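Local coordinates for phosphatidylserine synthase (Haemophilus influenzae, PDB 3HSI), which belongs to the phospholipase D superfamily and carries two regions of that family in a single chain, at residues L22-L32 with R174-L183; K50-L58 with A184-L195. All coordinates share one frame; numbering follows the deposited sequence.

Interaction 1: residues L22-L32 with R174-L183; sequences LALQAEQIEFL and RYQKITHAEL
His180 reaches back from the start of a helix and donates a hydrogen bond from NE2 to Ala23 O at 2.9 Å, with the carbonyl oxygen only 2° out of the imidazole plane. The other ring nitrogen, ND1, takes a weak bond from Glu182 N, so the ring caps its own helix with one edge and holds the 22-32 segment with the other. With chi1 at -163°, CG of His180 turns away from its own backbone N and the ring lies beneath Leu22, whose CD2 sits over one face, 4.0 Å from the ring centroid, a CH-pi contact. Leu22 CD1 rests against the carboxylate end of Glu182, which is itself bonded to Ser236 and Lys235. Further along, strands 29-31 and 175-179 pair antiparallel. Glu30 and Lys177 form the hydrogen-bonded pair, with Lys177 N to Glu30 O at 2.8 Å, while Ile29 with Ile178 and Phe31 with Gln176 are non-hydrogen-bonded pairs. The side of these last four is the tight one: Ile29 CG2 lies 3.8 Å from Ile178 CG1, and Gln176 CG, set anti to its carbonyl carbon (chi1 -67°), comes to 3.4 Å from Phe31 CD2; the bend at chi2 carries NE2 beside the same ring atom. Arg174 runs alongside the Phe31 ring, its guanidinium tied to Glu411. The side of Glu30 and Lys177 is looser. Glu30 OE1 and Lys177 NZ stay 4.2 Å apart, beyond a salt bridge, and Lys177 NZ is hydrogen-bonded to Gln41. Here a water donates to Gln28 O and, weakly, to Lys177 O. Strand 151-155 pairs with the other edge of 175-179, so this is an antiparallel strand addition to one mixed sheet of the phospholipase D-like fold, with the following helix's N-cap histidine bonded to Ala23 beyond the paired strands.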
loop_
_atom_site.group_PDB
_atom_site.type_symbol
_atom_site.label_atom_id
_atom_site.label_comp_id
_atom_site.label_asym_id
_atom_site.label_seq_id
_atom_site.Cartn_x
_atom_site.Cartn_y
_atom_site.Cartn_z
ATOM N N LEU C 22 26.986 3.009 -21.238
ATOM C CA LEU C 22 27.331 3.889 -22.332
ATOM C C LEU C 22 28.534 4.741 -21.918
ATOM O O LEU C 22 28.555 5.343 -20.831
ATOM C CB LEU C 22 26.103 4.750 -22.627
ATOM C CG LEU C 22 26.186 6.059 -23.398
ATOM C CD1 LEU C 22 26.633 5.868 -24.857
ATOM C CD2 LEU C 22 24.790 6.720 -23.332
ATOM N N ALA C 23 29.527 4.792 -22.790
ATOM C CA ALA C 23 30.788 5.481 -22.521
ATOM C C ALA C 23 30.598 6.978 -22.351
ATOM O O ALA C 23 29.833 7.607 -23.075
ATOM C CB ALA C 23 31.806 5.176 -23.618
ATOM N N LEU C 24 31.286 7.551 -21.381
ATOM C CA LEU C 24 31.066 8.938 -21.005
ATOM C C LEU C 24 32.408 9.616 -20.773
ATOM O O LEU C 24 33.159 9.173 -19.914
ATOM C CB LEU C 24 30.315 8.913 -19.684
ATOM C CG LEU C 24 29.091 9.720 -19.323
ATOM C CD1 LEU C 24 28.833 9.378 -17.873
ATOM C CD2 LEU C 24 29.363 11.185 -19.455
ATOM N N GLN C 25 32.750 10.673 -21.504
ATOM C CA GLN C 25 33.993 11.376 -21.168
ATOM C C GLN C 25 33.843 12.167 -19.878
ATOM O O GLN C 25 32.735 12.603 -19.533
ATOM C CB GLN C 25 34.493 12.204 -22.335
ATOM C CG GLN C 25 34.481 11.380 -23.600
ATOM C CD GLN C 25 35.661 11.643 -24.447
ATOM O OE1 GLN C 25 35.929 12.795 -24.801
ATOM N NE2 GLN C 25 36.405 10.584 -24.792
ATOM N N ALA C 26 34.938 12.299 -19.136
ATOM C CA ALA C 26 34.923 12.981 -17.836
ATOM C C ALA C 26 34.544 14.454 -17.984
ATOM O O ALA C 26 33.860 15.041 -17.124
ATOM C CB ALA C 26 36.297 12.839 -17.134
ATOM N N GLU C 27 34.994 15.032 -19.096
ATOM C CA GLU C 27 34.687 16.393 -19.456
ATOM C C GLU C 27 33.197 16.581 -19.744
ATOM O O GLU C 27 32.707 17.700 -19.727
ATOM C CB GLU C 27 35.455 16.751 -20.716
ATOM C CG GLU C 27 34.805 16.132 -21.924
ATOM C CD GLU C 27 35.518 16.410 -23.216
ATOM O OE1 GLU C 27 36.382 17.324 -23.259
ATOM O OE2 GLU C 27 35.192 15.702 -24.204
ATOM N N GLN C 28 32.477 15.505 -20.040
ATOM C CA GLN C 28 31.062 15.638 -20.374
ATOM C C GLN C 28 30.201 15.730 -19.125
ATOM O O GLN C 28 29.012 15.954 -19.246
ATOM C CB GLN C 28 30.561 14.474 -21.234
ATOM C CG GLN C 28 31.155 14.371 -22.634
ATOM C CD GLN C 28 30.700 13.096 -23.360
ATOM O OE1 GLN C 28 30.868 11.956 -22.864
ATOM N NE2 GLN C 28 30.110 13.284 -24.536
ATOM N N ILE C 29 30.791 15.543 -17.942
ATOM C CA ILE C 29 30.028 15.605 -16.678
ATOM C C ILE C 29 30.532 16.721 -15.782
ATOM O O ILE C 29 31.736 16.872 -15.607
ATOM C CB ILE C 29 30.119 14.281 -15.834
ATOM C CG1 ILE C 29 30.032 13.076 -16.726
ATOM C CG2 ILE C 29 28.982 14.194 -14.805
ATOM C CD1 ILE C 29 31.164 12.099 -16.515
ATOM N N GLU C 30 29.598 17.473 -15.201
ATOM C CA GLU C 30 29.884 18.451 -14.133
ATOM C C GLU C 30 28.945 18.210 -12.953
ATOM O O GLU C 30 27.736 18.072 -13.140
ATOM C CB GLU C 30 29.679 19.889 -14.612
ATOM C CG GLU C 30 30.562 20.281 -15.782
ATOM C CD GLU C 30 30.316 21.710 -16.256
ATOM O OE1 GLU C 30 29.740 22.517 -15.481
ATOM O OE2 GLU C 30 30.711 22.027 -17.405
ATOM N N PHE C 31 29.504 18.167 -11.752
ATOM C CA PHE C 31 28.725 18.196 -10.505
ATOM C C PHE C 31 28.654 19.682 -10.110
ATOM O O PHE C 31 29.685 20.279 -9.848
ATOM C CB PHE C 31 29.445 17.420 -9.392
ATOM C CG PHE C 31 29.571 15.945 -9.645
ATOM C CD1 PHE C 31 30.703 15.422 -10.258
ATOM C CD2 PHE C 31 28.549 15.064 -9.261
ATOM C CE1 PHE C 31 30.826 14.057 -10.500
ATOM C CE2 PHE C 31 28.651 13.691 -9.507
ATOM C CZ PHE C 31 29.799 13.190 -10.131
ATOM N N LEU C 32 27.460 20.269 -10.117
ATOM C CA LEU C 32 27.229 21.667 -9.697
ATOM C C LEU C 32 27.347 21.776 -8.181
ATOM O O LEU C 32 27.158 20.788 -7.477
ATOM C CB LEU C 32 25.834 22.152 -10.146
ATOM C CG LEU C 32 25.395 21.928 -11.598
ATOM C CD1 LEU C 32 24.056 22.640 -11.850
ATOM C CD2 LEU C 32 26.451 22.383 -12.616
ATOM N N ARG C 174 21.533 17.590 -4.930
ATOM C CA ARG C 174 22.687 17.390 -5.795
ATOM C C ARG C 174 22.304 17.624 -7.230
ATOM O O ARG C 174 21.162 17.434 -7.589
ATOM C CB ARG C 174 23.215 15.975 -5.663
ATOM C CG ARG C 174 23.969 15.738 -4.403
ATOM C CD ARG C 174 24.305 14.276 -4.296
ATOM N NE ARG C 174 25.371 13.878 -5.209
ATOM C CZ ARG C 174 25.520 12.647 -5.693
ATOM N NH1 ARG C 174 24.658 11.689 -5.379
ATOM N NH2 ARG C 174 26.552 12.362 -6.466
ATOM N N TYR C 175 23.259 18.060 -8.058
ATOM C CA TYR C 175 22.932 18.458 -9.427
ATOM C C TYR C 175 24.046 18.015 -10.343
ATOM O O TYR C 175 25.210 18.369 -10.123
ATOM C CB TYR C 175 22.759 20.001 -9.531
ATOM C CG TYR C 175 22.194 20.610 -8.263
ATOM C CD1 TYR C 175 20.821 20.738 -8.074
ATOM C CD2 TYR C 175 23.035 20.994 -7.226
ATOM C CE1 TYR C 175 20.307 21.290 -6.912
ATOM C CE2 TYR C 175 22.529 21.529 -6.043
ATOM C CZ TYR C 175 21.174 21.663 -5.885
ATOM O OH TYR C 175 20.702 22.171 -4.697
ATOM N N GLN C 176 23.699 17.241 -11.368
ATOM C CA GLN C 176 24.689 16.810 -12.336
ATOM C C GLN C 176 24.283 17.189 -13.743
ATOM O O GLN C 176 23.167 16.908 -14.188
ATOM C CB GLN C 176 24.946 15.318 -12.254
ATOM C CG GLN C 176 25.591 14.916 -10.974
ATOM C CD GLN C 176 24.576 14.746 -9.874
ATOM O OE1 GLN C 176 23.407 14.455 -10.140
ATOM N NE2 GLN C 176 25.004 14.934 -8.630
ATOM N N LYS C 177 25.213 17.825 -14.433
ATOM C CA LYS C 177 25.028 18.181 -15.823
ATOM C C LYS C 177 25.847 17.232 -16.714
ATOM O O LYS C 177 27.065 17.101 -16.549
ATOM C CB LYS C 177 25.433 19.651 -16.061
ATOM C CG LYS C 177 24.712 20.254 -17.246
ATOM C CD LYS C 177 25.598 21.093 -18.096
ATOM C CE LYS C 177 26.196 22.220 -17.362
ATOM N NZ LYS C 177 26.717 23.183 -18.369
ATOM N N ILE C 178 25.152 16.522 -17.607
ATOM C CA ILE C 178 25.790 15.609 -18.538
ATOM C C ILE C 178 25.419 15.948 -19.975
ATOM O O ILE C 178 24.256 15.854 -20.389
ATOM C CB ILE C 178 25.454 14.116 -18.251
ATOM C CG1 ILE C 178 25.843 13.738 -16.832
ATOM C CG2 ILE C 178 26.201 13.209 -19.216
ATOM C CD1 ILE C 178 24.884 12.715 -16.199
ATOM N N THR C 179 26.430 16.363 -20.709
ATOM C CA THR C 179 26.328 16.652 -22.118
ATOM C C THR C 179 26.626 15.373 -22.920
ATOM O O THR C 179 27.780 15.003 -23.110
ATOM C CB THR C 179 27.321 17.751 -22.489
ATOM O OG1 THR C 179 27.011 18.939 -21.725
ATOM C CG2 THR C 179 27.199 18.075 -23.958
ATOM N N HIS C 180 25.575 14.684 -23.359
ATOM C CA HIS C 180 25.719 13.392 -24.019
ATOM C C HIS C 180 24.463 13.087 -24.836
ATOM O O HIS C 180 23.409 12.702 -24.287
ATOM C CB HIS C 180 25.942 12.283 -22.981
ATOM C CG HIS C 180 26.492 11.020 -23.558
ATOM N ND1 HIS C 180 26.016 10.465 -24.727
ATOM C CD2 HIS C 180 27.494 10.212 -23.137
ATOM C CE1 HIS C 180 26.700 9.366 -25.002
ATOM N NE2 HIS C 180 27.603 9.190 -24.051
ATOM N N ALA C 181 24.586 13.233 -26.149
ATOM C CA ALA C 181 23.432 13.089 -27.055
ATOM C C ALA C 181 22.674 11.763 -26.897
ATOM O O ALA C 181 21.438 11.730 -26.929
ATOM C CB ALA C 181 23.880 13.279 -28.501
ATOM N N GLU C 182 23.413 10.675 -26.736
ATOM C CA GLU C 182 22.807 9.353 -26.701
ATOM C C GLU C 182 22.081 9.145 -25.353
ATOM O O GLU C 182 20.994 8.546 -25.313
ATOM C CB GLU C 182 23.881 8.272 -26.924
ATOM C CG GLU C 182 23.593 7.288 -28.049
ATOM C CD GLU C 182 24.004 5.807 -27.718
ATOM O OE1 GLU C 182 25.100 5.399 -28.170
ATOM O OE2 GLU C 182 23.234 5.060 -27.024
ATOM N N LEU C 183 22.654 9.659 -24.261
ATOM C CA LEU C 183 21.935 9.648 -22.984
ATOM C C LEU C 183 20.670 10.525 -23.082
ATOM O O LEU C 183 19.578 10.119 -22.655
ATOM C CB LEU C 183 22.817 10.120 -21.793
ATOM C CG LEU C 183 22.068 10.058 -20.426
ATOM C CD1 LEU C 183 21.618 8.653 -20.123
ATOM C CD2 LEU C 183 22.857 10.561 -19.222
HETATM O O HOH W 1 28.188 18.621 -18.530
HETATM O O HOH W 2 25.846 18.638 -6.662
#

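Interaction 2: residues K50-L58 with A184-L195; sequences KKRIYVTAL and ADSMVNFINDYL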
loop_
_atom_site.group_PDB
_atom_site.type_symbol
_atom_site.label_atom_id
_atom_site.label_comp_id
_atom_site.label_asym_id
_atom_site.label_seq_id
_atom_site.Cartn_x
_atom_site.Cartn_y
_atom_site.Cartn_z
ATOM N N LYS C 50 17.407 24.705 -28.707
ATOM C CA LYS C 50 16.946 24.861 -30.067
ATOM C C LYS C 50 15.946 23.793 -30.544
ATOM O O LYS C 50 15.153 24.069 -31.421
ATOM C CB LYS C 50 18.141 24.889 -31.024
ATOM C CG LYS C 50 18.773 26.257 -31.178
ATOM C CD LYS C 50 20.098 26.270 -30.491
ATOM C CE LYS C 50 20.709 27.675 -30.443
ATOM N NZ LYS C 50 21.916 27.605 -29.551
ATOM N N LYS C 51 15.985 22.593 -29.973
ATOM C CA LYS C 51 15.145 21.489 -30.434
ATOM C C LYS C 51 14.104 21.035 -29.421
ATOM O O LYS C 51 12.940 20.874 -29.752
ATOM C CB LYS C 51 16.040 20.311 -30.853
ATOM C CG LYS C 51 16.905 20.664 -32.097
ATOM C CD LYS C 51 18.261 19.969 -32.073
ATOM C CE LYS C 51 18.916 20.027 -33.461
ATOM N NZ LYS C 51 19.876 18.885 -33.686
ATOM N N ARG C 52 14.509 20.831 -28.177
ATOM C CA ARG C 52 13.581 20.253 -27.194
ATOM C C ARG C 52 13.940 20.595 -25.758
ATOM O O ARG C 52 15.122 20.873 -25.447
ATOM C CB ARG C 52 13.546 18.731 -27.328
ATOM C CG ARG C 52 14.871 18.066 -26.880
ATOM C CD ARG C 52 14.994 16.660 -27.413
ATOM N NE ARG C 52 16.336 16.162 -27.143
ATOM C CZ ARG C 52 16.787 14.957 -27.479
ATOM N NH1 ARG C 52 16.003 14.080 -28.114
ATOM N NH2 ARG C 52 18.032 14.635 -27.171
ATOM N N ILE C 53 12.908 20.545 -24.909
ATOM C CA ILE C 53 13.029 20.701 -23.482
ATOM C C ILE C 53 12.044 19.748 -22.831
ATOM O O ILE C 53 10.825 19.940 -22.937
ATOM C CB ILE C 53 12.742 22.152 -23.010
ATOM C CG1 ILE C 53 13.820 23.128 -23.543
ATOM C CG2 ILE C 53 12.659 22.208 -21.468
ATOM C CD1 ILE C 53 13.479 24.622 -23.386
ATOM N N TYR C 54 12.586 18.710 -22.206
ATOM C CA TYR C 54 11.825 17.749 -21.414
ATOM C C TYR C 54 12.224 17.872 -19.956
ATOM O O TYR C 54 13.423 17.980 -19.630
ATOM C CB TYR C 54 12.070 16.302 -21.892
ATOM C CG TYR C 54 11.367 15.933 -23.211
ATOM C CD1 TYR C 54 10.354 14.949 -23.240
ATOM C CD2 TYR C 54 11.695 16.575 -24.404
ATOM C CE1 TYR C 54 9.704 14.609 -24.431
ATOM C CE2 TYR C 54 11.049 16.247 -25.607
ATOM C CZ TYR C 54 10.058 15.262 -25.611
ATOM O OH TYR C 54 9.436 14.932 -26.790
ATOM N N VAL C 55 11.218 17.840 -19.100
ATOM C CA VAL C 55 11.356 17.959 -17.665
ATOM C C VAL C 55 10.388 16.948 -17.051
ATOM O O VAL C 55 9.224 16.904 -17.462
ATOM C CB VAL C 55 10.953 19.377 -17.203
ATOM C CG1 VAL C 55 10.772 19.437 -15.696
ATOM C CG2 VAL C 55 11.988 20.420 -17.646
ATOM N N THR C 56 10.893 16.095 -16.154
ATOM C CA THR C 56 10.068 15.282 -15.253
ATOM C C THR C 56 10.490 15.759 -13.875
ATOM O O THR C 56 11.665 15.786 -13.583
ATOM C CB THR C 56 10.333 13.714 -15.320
ATOM O OG1 THR C 56 11.743 13.455 -15.127
ATOM C CG2 THR C 56 9.904 13.119 -16.619
ATOM N N ALA C 57 9.539 16.198 -13.061
ATOM C CA ALA C 57 9.817 16.628 -11.699
ATOM C C ALA C 57 8.611 16.224 -10.862
ATOM O O ALA C 57 7.558 15.885 -11.420
ATOM C CB ALA C 57 10.067 18.136 -11.644
ATOM N N LEU C 58 8.770 16.178 -9.546
ATOM C CA LEU C 58 7.635 15.917 -8.669
ATOM C C LEU C 58 6.624 17.072 -8.814
ATOM O O LEU C 58 5.423 16.851 -9.032
ATOM C CB LEU C 58 8.076 15.789 -7.221
ATOM C CG LEU C 58 6.931 15.545 -6.197
ATOM C CD1 LEU C 58 6.082 14.299 -6.528
ATOM C CD2 LEU C 58 7.478 15.464 -4.736
ATOM N N ALA C 184 20.811 11.711 -23.668
ATOM C CA ALA C 184 19.666 12.592 -23.812
ATOM C C ALA C 184 18.575 11.897 -24.629
ATOM O O ALA C 184 17.426 11.843 -24.204
ATOM C CB ALA C 184 20.058 13.954 -24.430
ATOM N N ASP C 185 18.944 11.346 -25.782
ATOM C CA ASP C 185 17.960 10.643 -26.634
ATOM C C ASP C 185 17.293 9.496 -25.857
ATOM O O ASP C 185 16.117 9.284 -25.970
ATOM C CB ASP C 185 18.618 10.101 -27.881
ATOM C CG ASP C 185 18.989 11.197 -28.874
ATOM O OD1 ASP C 185 18.556 12.378 -28.714
ATOM O OD2 ASP C 185 19.733 10.873 -29.821
ATOM N N SER C 186 18.044 8.797 -25.025
ATOM C CA SER C 186 17.488 7.658 -24.284
ATOM C C SER C 186 16.443 8.103 -23.274
ATOM O O SER C 186 15.437 7.423 -23.072
ATOM C CB SER C 186 18.607 6.920 -23.545
ATOM O OG SER C 186 18.066 5.883 -22.751
HETATM N N MSE C 187 16.693 9.244 -22.635
HETATM C CA MSE C 187 15.791 9.748 -21.624
HETATM C C MSE C 187 14.453 10.287 -22.212
HETATM O O MSE C 187 13.343 9.947 -21.736
HETATM C CB MSE C 187 16.542 10.744 -20.739
HETATM C CG MSE C 187 17.634 10.007 -19.950
HETATM SE SE MSE C 187 18.389 11.084 -18.538
HETATM C CE MSE C 187 17.156 10.496 -17.117
ATOM N N VAL C 188 14.575 11.040 -23.289
ATOM C CA VAL C 188 13.430 11.522 -24.034
ATOM C C VAL C 188 12.610 10.360 -24.634
ATOM O O VAL C 188 11.395 10.425 -24.664
ATOM C CB VAL C 188 13.904 12.458 -25.176
ATOM C CG1 VAL C 188 12.763 12.745 -26.180
ATOM C CG2 VAL C 188 14.539 13.726 -24.582
ATOM N N ASN C 189 13.285 9.327 -25.139
ATOM C CA ASN C 189 12.587 8.149 -25.641
ATOM C C ASN C 189 11.746 7.456 -24.553
ATOM O O ASN C 189 10.600 7.066 -24.797
ATOM C CB ASN C 189 13.547 7.177 -26.303
ATOM C CG ASN C 189 13.974 7.639 -27.682
ATOM O OD1 ASN C 189 13.326 8.470 -28.304
ATOM N ND2 ASN C 189 15.056 7.072 -28.178
ATOM N N PHE C 190 12.306 7.350 -23.356
ATOM C CA PHE C 190 11.599 6.741 -22.212
ATOM C C PHE C 190 10.337 7.529 -21.908
ATOM O O PHE C 190 9.243 6.970 -21.689
ATOM C CB PHE C 190 12.516 6.677 -20.965
ATOM C CG PHE C 190 11.840 6.096 -19.754
ATOM C CD1 PHE C 190 11.639 4.729 -19.643
ATOM C CD2 PHE C 190 11.331 6.922 -18.759
ATOM C CE1 PHE C 190 10.968 4.189 -18.528
ATOM C CE2 PHE C 190 10.650 6.380 -17.634
ATOM C CZ PHE C 190 10.478 5.029 -17.526
ATOM N N ILE C 191 10.496 8.848 -21.914
ATOM C CA ILE C 191 9.413 9.755 -21.602
ATOM C C ILE C 191 8.307 9.595 -22.627
ATOM O O ILE C 191 7.154 9.375 -22.252
ATOM C CB ILE C 191 9.900 11.214 -21.517
ATOM C CG1 ILE C 191 10.755 11.382 -20.238
ATOM C CG2 ILE C 191 8.725 12.187 -21.537
ATOM C CD1 ILE C 191 11.511 12.678 -20.224
ATOM N N ASN C 192 8.668 9.674 -23.910
ATOM C CA ASN C 192 7.689 9.541 -24.969
ATOM C C ASN C 192 7.076 8.151 -25.004
ATOM O O ASN C 192 5.860 8.037 -25.059
ATOM C CB ASN C 192 8.295 9.842 -26.341
ATOM C CG ASN C 192 8.258 11.303 -26.686
ATOM O OD1 ASN C 192 7.225 11.816 -27.104
ATOM N ND2 ASN C 192 9.394 11.980 -26.555
ATOM N N ASP C 193 7.921 7.117 -24.957
ATOM C CA ASP C 193 7.502 5.722 -25.105
ATOM C C ASP C 193 6.788 5.172 -23.899
ATOM O O ASP C 193 5.859 4.394 -24.068
ATOM C CB ASP C 193 8.691 4.789 -25.400
ATOM C CG ASP C 193 9.331 5.058 -26.749
ATOM O OD1 ASP C 193 8.845 5.927 -27.514
ATOM O OD2 ASP C 193 10.344 4.398 -27.064
ATOM N N TYR C 194 7.230 5.535 -22.693
ATOM C CA TYR C 194 6.668 4.933 -21.482
ATOM C C TYR C 194 5.885 5.863 -20.546
ATOM O O TYR C 194 4.803 5.502 -20.087
ATOM C CB TYR C 194 7.750 4.188 -20.701
ATOM C CG TYR C 194 8.201 2.934 -21.413
ATOM C CD1 TYR C 194 7.346 1.827 -21.505
ATOM C CD2 TYR C 194 9.456 2.860 -22.011
ATOM C CE1 TYR C 194 7.714 0.687 -22.185
ATOM C CE2 TYR C 194 9.861 1.689 -22.695
ATOM C CZ TYR C 194 8.972 0.622 -22.783
ATOM O OH TYR C 194 9.325 -0.525 -23.434
ATOM N N LEU C 195 6.416 7.043 -20.252
ATOM C CA LEU C 195 5.747 7.923 -19.298
ATOM C C LEU C 195 4.506 8.567 -19.875
ATOM O O LEU C 195 3.475 8.559 -19.230
ATOM C CB LEU C 195 6.686 9.003 -18.744
ATOM C CG LEU C 195 7.588 8.595 -17.598
ATOM C CD1 LEU C 195 8.319 9.834 -17.065
ATOM C CD2 LEU C 195 6.782 7.928 -16.489
#
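Asp185 OD1 takes both terminal nitrogens of Arg52: NH2 at 2.8 Å in a salt bridge, and NH1 in a weaker, more bent bond at 3.1 Å. The carboxylate stands nearly upright to the guanidinium, the planes 81° apart, so one oxygen does the gripping. Arg52 gets there with CG wedged between its backbone N and carbonyl carbon (chi1 69°) and the chain extended from CG to NE; Asp149 O holds NE, and Val188 CG2 covers one guanidinium face. The other branch of Val188, CG1, lies over the Tyr54 ring, 3.9 Å from its centroid in a CH-pi contact, while Ile191 CG2 meets the same ring at its edge, 3.6 Å from Tyr54 CD1. At the far end of that ring, Asn192 ND2 donates to Tyr54 OH at 3.0 Å, nearly straight and close to the amide plane. The same ND2 also donates to Val188 O, on the opposite face of that carbonyl from Asn192 N. Beyond the ring, the methyl of Thr56, CG2, packs against Leu195 CD1 at 3.7 Å. Strand 52-56 and helix 184-195 cross at 66°. The helix thus covers the sheet through an apolar strip with polar bonds at its margin: Asp185 and Asp149 orient the Arg52 guanidinium, Asn192 and Asp84 the Tyr54 hydroxyl, and the paired charges would probably favour an ionised Asp185.

From the N terminus, the chain supplies 22-32, then 50-58, and only after a long excursion returns with 174-183 and, directly behind it, 184-195. Interaction 1 closes a loop with 141 residues between its segments, and interaction 2 one with 125. The two loops cross, since 50-58 falls inside the first and 184-195 follows its end. Helix 181-195 serves both: its first turn belongs to interaction 1 and the rest to interaction 2. Interaction 1 adds strand 29-31 to one mixed sheet and, because strand 22-23 lies on the other, reaches both, whereas interaction 2 lays the helix across strand 52-56 of the first sheet. Their centres are about 16 Å apart.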